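Local coordinates for beta-ketoacyl-[acyl-carrier-protein] synthase III (Pseudomonas aeruginosa, PDB 2X3E), which probably catalyses the first condensation of bacterial fatty acid synthesis, joining acetyl-CoA and malonyl-ACP to give 3-oxobutanoyl-ACP, at residues 108-120 with 307-319. The protein carries 1 engineered substitution. Sequence-based numbering, arbitrary orientation.
Sequences LSAAATGFVYGLA and LTGFGAGLTWGSV. Engineered in segment 108-120: Ala112 (natural residue Cys).
Thr113 and Thr315 pass alongside one another, pointing opposite ways, their hydroxyls meeting with OG1 of Thr113 2.7 Å from OG1 of Thr315. OG1 of Thr315 sits between its own backbone N and carbonyl carbon (chi1 51°) and donates to Ala312 O at 2.9 Å, approaching from above the carbonyl plane. That bond ties the strand to the turn before it. With its OG1 beside the backbone N (chi1 -38°), Thr113 turns CG2 onto the backbone of the hairpin, 3.5 Å from Trp316 C. One turn further along the helix, Val116 straddles the two strands: CG1 points at CG2 of Val319, while CG2 lies over Gly309 N. Gly309 and Gly311 leave room for the chain at 112-113, and Gly317 for Val116; Gly309 CA lies 4.7 Å from Thr113 CA. This is the core of the thiolase fold, where the buried helix 114-127 from the N-terminal half rests on the C-terminal sheet, here on the antiparallel hairpin of strands 304-311 and 315-322. Leu119 comes in roughly perpendicular to Leu307, with Leu119 CD1 3.7 Å from Leu307 CD1, which also reaches the edge of the Phe115 ring. Just before the helix lies Ala112, engineered from the predicted active-site cysteine; its CB stands 3.4 Å from Phe310 O and its side chain touches His250, another predicted catalytic residue.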
loop_
_atom_site.group_PDB
_atom_site.type_symbol
_atom_site.label_atom_id
_atom_site.label_comp_id
_atom_site.label_asym_id
_atom_site.label_seq_id
_atom_site.Cartn_x
_atom_site.Cartn_y
_atom_site.Cartn_z
ATOM N N LEU A 108 2.077 -0.353 2.067
ATOM C CA LEU A 108 1.151 -1.418 1.687
ATOM C C LEU A 108 0.249 -1.713 2.876
ATOM O O LEU A 108 0.733 -1.855 3.996
ATOM C CB LEU A 108 1.928 -2.673 1.273
ATOM C CG LEU A 108 1.119 -3.865 0.740
ATOM C CD1 LEU A 108 1.949 -4.660 -0.273
ATOM C CD2 LEU A 108 0.616 -4.782 1.868
ATOM N N SER A 109 -1.059 -1.777 2.635
ATOM C CA SER A 109 -2.035 -2.016 3.695
ATOM C C SER A 109 -2.657 -3.400 3.557
ATOM O O SER A 109 -3.411 -3.649 2.625
ATOM C CB SER A 109 -3.131 -0.957 3.642
ATOM O OG SER A 109 -4.177 -1.280 4.531
ATOM N N ALA A 110 -2.291 -4.304 4.461
ATOM C CA ALA A 110 -2.926 -5.619 4.559
ATOM C C ALA A 110 -2.934 -6.106 6.011
ATOM O O ALA A 110 -2.843 -7.303 6.277
ATOM C CB ALA A 110 -2.228 -6.635 3.649
ATOM N N ALA A 111 -3.040 -5.160 6.946
ATOM C CA ALA A 111 -3.237 -5.473 8.352
ATOM C C ALA A 111 -2.188 -6.464 8.864
ATOM O O ALA A 111 -0.995 -6.287 8.609
ATOM C CB ALA A 111 -4.666 -5.992 8.576
ATOM N N ALA A 112 -2.626 -7.504 9.567
ATOM C CA ALA A 112 -1.706 -8.469 10.165
ATOM C C ALA A 112 -1.058 -9.400 9.121
ATOM O O ALA A 112 -0.122 -10.137 9.450
ATOM C CB ALA A 112 -2.421 -9.276 11.250
ATOM N N THR A 113 -1.553 -9.366 7.880
ATOM C CA THR A 113 -0.928 -10.077 6.755
ATOM C C THR A 113 0.014 -9.182 5.932
ATOM O O THR A 113 0.501 -9.588 4.878
ATOM C CB THR A 113 -2.008 -10.670 5.809
ATOM O OG1 THR A 113 -3.111 -11.166 6.580
ATOM C CG2 THR A 113 -1.426 -11.798 4.953
ATOM N N GLY A 114 0.274 -7.972 6.419
ATOM C CA GLY A 114 1.075 -6.990 5.696
ATOM C C GLY A 114 2.480 -7.432 5.323
ATOM O O GLY A 114 2.954 -7.112 4.241
ATOM N N PHE A 115 3.153 -8.157 6.204
ATOM C CA PHE A 115 4.525 -8.590 5.919
ATOM C C PHE A 115 4.572 -9.654 4.807
ATOM O O PHE A 115 5.457 -9.613 3.934
ATOM C CB PHE A 115 5.218 -9.084 7.184
ATOM C CG PHE A 115 6.700 -9.282 7.019
ATOM C CD1 PHE A 115 7.552 -8.192 6.975
ATOM C CD2 PHE A 115 7.236 -10.561 6.895
ATOM C CE1 PHE A 115 8.918 -8.366 6.811
ATOM C CE2 PHE A 115 8.597 -10.744 6.735
ATOM C CZ PHE A 115 9.442 -9.645 6.697
ATOM N N VAL A 116 3.604 -10.577 4.817
ATOM C CA VAL A 116 3.509 -11.595 3.761
ATOM C C VAL A 116 3.167 -10.974 2.395
ATOM O O VAL A 116 3.824 -11.283 1.388
ATOM C CB VAL A 116 2.511 -12.717 4.125
ATOM C CG1 VAL A 116 2.445 -13.767 3.020
ATOM C CG2 VAL A 116 2.919 -13.388 5.440
ATOM N N TYR A 117 2.151 -10.109 2.367
ATOM C CA TYR A 117 1.796 -9.351 1.159
ATOM C C TYR A 117 2.950 -8.469 0.720
ATOM O O TYR A 117 3.210 -8.329 -0.472
ATOM C CB TYR A 117 0.554 -8.474 1.389
ATOM C CG TYR A 117 -0.753 -9.135 0.999
ATOM C CD1 TYR A 117 -1.430 -9.983 1.876
ATOM C CD2 TYR A 117 -1.313 -8.905 -0.249
ATOM C CE1 TYR A 117 -2.629 -10.584 1.502
ATOM C CE2 TYR A 117 -2.499 -9.499 -0.628
ATOM C CZ TYR A 117 -3.157 -10.334 0.246
ATOM O OH TYR A 117 -4.347 -10.898 -0.154
ATOM N N GLY A 118 3.614 -7.856 1.696
ATOM C CA GLY A 118 4.815 -7.060 1.449
ATOM C C GLY A 118 5.905 -7.835 0.739
ATOM O O GLY A 118 6.520 -7.321 -0.191
ATOM N N LEU A 119 6.148 -9.072 1.168
ATOM C CA LEU A 119 7.152 -9.932 0.518
ATOM C C LEU A 119 6.764 -10.278 -0.920
ATOM O O LEU A 119 7.612 -10.297 -1.817
ATOM C CB LEU A 119 7.365 -11.213 1.322
ATOM C CG LEU A 119 8.130 -11.068 2.635
ATOM C CD1 LEU A 119 7.976 -12.331 3.475
ATOM C CD2 LEU A 119 9.613 -10.770 2.354
ATOM N N ALA A 120 5.479 -10.545 -1.135
ATOM C CA ALA A 120 4.955 -10.783 -2.478
ATOM C C ALA A 120 5.192 -9.562 -3.369
ATOM O O ALA A 120 5.647 -9.692 -4.501
ATOM C CB ALA A 120 3.460 -11.105 -2.418
ATOM N N LEU A 307 6.451 -18.640 6.481
ATOM C CA LEU A 307 5.920 -17.482 7.167
ATOM C C LEU A 307 4.445 -17.433 6.812
ATOM O O LEU A 307 4.080 -17.641 5.659
ATOM C CB LEU A 307 6.609 -16.199 6.698
ATOM C CG LEU A 307 8.131 -16.230 6.586
ATOM C CD1 LEU A 307 8.660 -14.879 6.085
ATOM C CD2 LEU A 307 8.770 -16.592 7.915
ATOM N N THR A 308 3.598 -17.153 7.788
ATOM C CA THR A 308 2.164 -17.140 7.534
ATOM C C THR A 308 1.441 -16.066 8.345
ATOM O O THR A 308 1.788 -15.797 9.499
ATOM C CB THR A 308 1.554 -18.535 7.787
ATOM O OG1 THR A 308 0.176 -18.544 7.381
ATOM C CG2 THR A 308 1.671 -18.926 9.249
ATOM N N GLY A 309 0.439 -15.449 7.719
ATOM C CA GLY A 309 -0.351 -14.409 8.356
ATOM C C GLY A 309 -1.838 -14.529 8.082
ATOM O O GLY A 309 -2.253 -15.117 7.090
ATOM N N PHE A 310 -2.634 -13.978 8.994
ATOM C CA PHE A 310 -4.078 -13.802 8.813
ATOM C C PHE A 310 -4.451 -12.531 9.571
ATOM O O PHE A 310 -3.926 -12.289 10.651
ATOM C CB PHE A 310 -4.869 -15.001 9.361
ATOM C CG PHE A 310 -6.320 -14.694 9.636
ATOM C CD1 PHE A 310 -7.268 -14.783 8.628
ATOM C CD2 PHE A 310 -6.727 -14.285 10.897
ATOM C CE1 PHE A 310 -8.604 -14.483 8.873
ATOM C CE2 PHE A 310 -8.059 -13.986 11.153
ATOM C CZ PHE A 310 -9.000 -14.085 10.132
ATOM N N GLY A 311 -5.345 -11.718 9.019
ATOM C CA GLY A 311 -5.757 -10.501 9.712
ATOM C C GLY A 311 -6.895 -9.747 9.059
ATOM O O GLY A 311 -7.633 -10.294 8.235
ATOM N N ALA A 312 -7.019 -8.482 9.441
ATOM C CA ALA A 312 -8.105 -7.632 8.999
ATOM C C ALA A 312 -8.171 -7.571 7.475
ATOM O O ALA A 312 -7.139 -7.653 6.794
ATOM C CB ALA A 312 -7.952 -6.228 9.587
ATOM N N GLY A 313 -9.393 -7.424 6.959
ATOM C CA GLY A 313 -9.648 -7.385 5.522
ATOM C C GLY A 313 -10.930 -8.113 5.132
ATOM O O GLY A 313 -11.813 -7.509 4.535
ATOM N N LEU A 314 -11.049 -9.410 5.423
ATOM C CA LEU A 314 -9.992 -10.248 5.982
ATOM C C LEU A 314 -8.918 -10.527 4.934
ATOM O O LEU A 314 -9.190 -10.476 3.730
ATOM C CB LEU A 314 -10.570 -11.587 6.461
ATOM C CG LEU A 314 -11.650 -11.515 7.543
ATOM C CD1 LEU A 314 -12.184 -12.909 7.887
ATOM C CD2 LEU A 314 -11.121 -10.823 8.784
ATOM N N THR A 315 -7.715 -10.827 5.410
ATOM C CA THR A 315 -6.577 -11.196 4.571
ATOM C C THR A 315 -5.859 -12.397 5.164
ATOM O O THR A 315 -5.935 -12.650 6.364
ATOM C CB THR A 315 -5.540 -10.053 4.479
ATOM O OG1 THR A 315 -5.209 -9.588 5.800
ATOM C CG2 THR A 315 -6.074 -8.907 3.639
ATOM N N TRP A 316 -5.150 -13.130 4.309
ATOM C CA TRP A 316 -4.272 -14.200 4.755
ATOM C C TRP A 316 -3.233 -14.476 3.687
ATOM O O TRP A 316 -3.371 -14.050 2.527
ATOM C CB TRP A 316 -5.066 -15.480 5.022
ATOM C CG TRP A 316 -5.724 -16.011 3.790
ATOM C CD1 TRP A 316 -5.146 -16.750 2.804
ATOM C CD2 TRP A 316 -7.082 -15.799 3.394
ATOM N NE1 TRP A 316 -6.065 -17.018 1.811
ATOM C CE2 TRP A 316 -7.263 -16.446 2.153
ATOM C CE3 TRP A 316 -8.164 -15.123 3.968
ATOM C CZ2 TRP A 316 -8.490 -16.446 1.480
ATOM C CZ3 TRP A 316 -9.381 -15.120 3.296
ATOM C CH2 TRP A 316 -9.535 -15.779 2.071
ATOM N N GLY A 317 -2.203 -15.212 4.073
ATOM C CA GLY A 317 -1.224 -15.697 3.112
ATOM C C GLY A 317 -0.033 -16.353 3.765
ATOM O O GLY A 317 0.188 -16.204 4.970
ATOM N N SER A 318 0.722 -17.097 2.966
ATOM C CA SER A 318 1.952 -17.710 3.436
ATOM C C SER A 318 3.011 -17.678 2.339
ATOM O O SER A 318 2.695 -17.526 1.157
ATOM C CB SER A 318 1.707 -19.158 3.866
ATOM O OG SER A 318 0.625 -19.248 4.772
ATOM N N VAL A 319 4.264 -17.812 2.764
ATOM C CA VAL A 319 5.424 -17.852 1.870
ATOM C C VAL A 319 6.381 -18.927 2.361
ATOM O O VAL A 319 6.637 -19.011 3.563
ATOM C CB VAL A 319 6.197 -16.522 1.884
ATOM C CG1 VAL A 319 7.223 -16.490 0.750
ATOM C CG2 VAL A 319 5.246 -15.341 1.788
#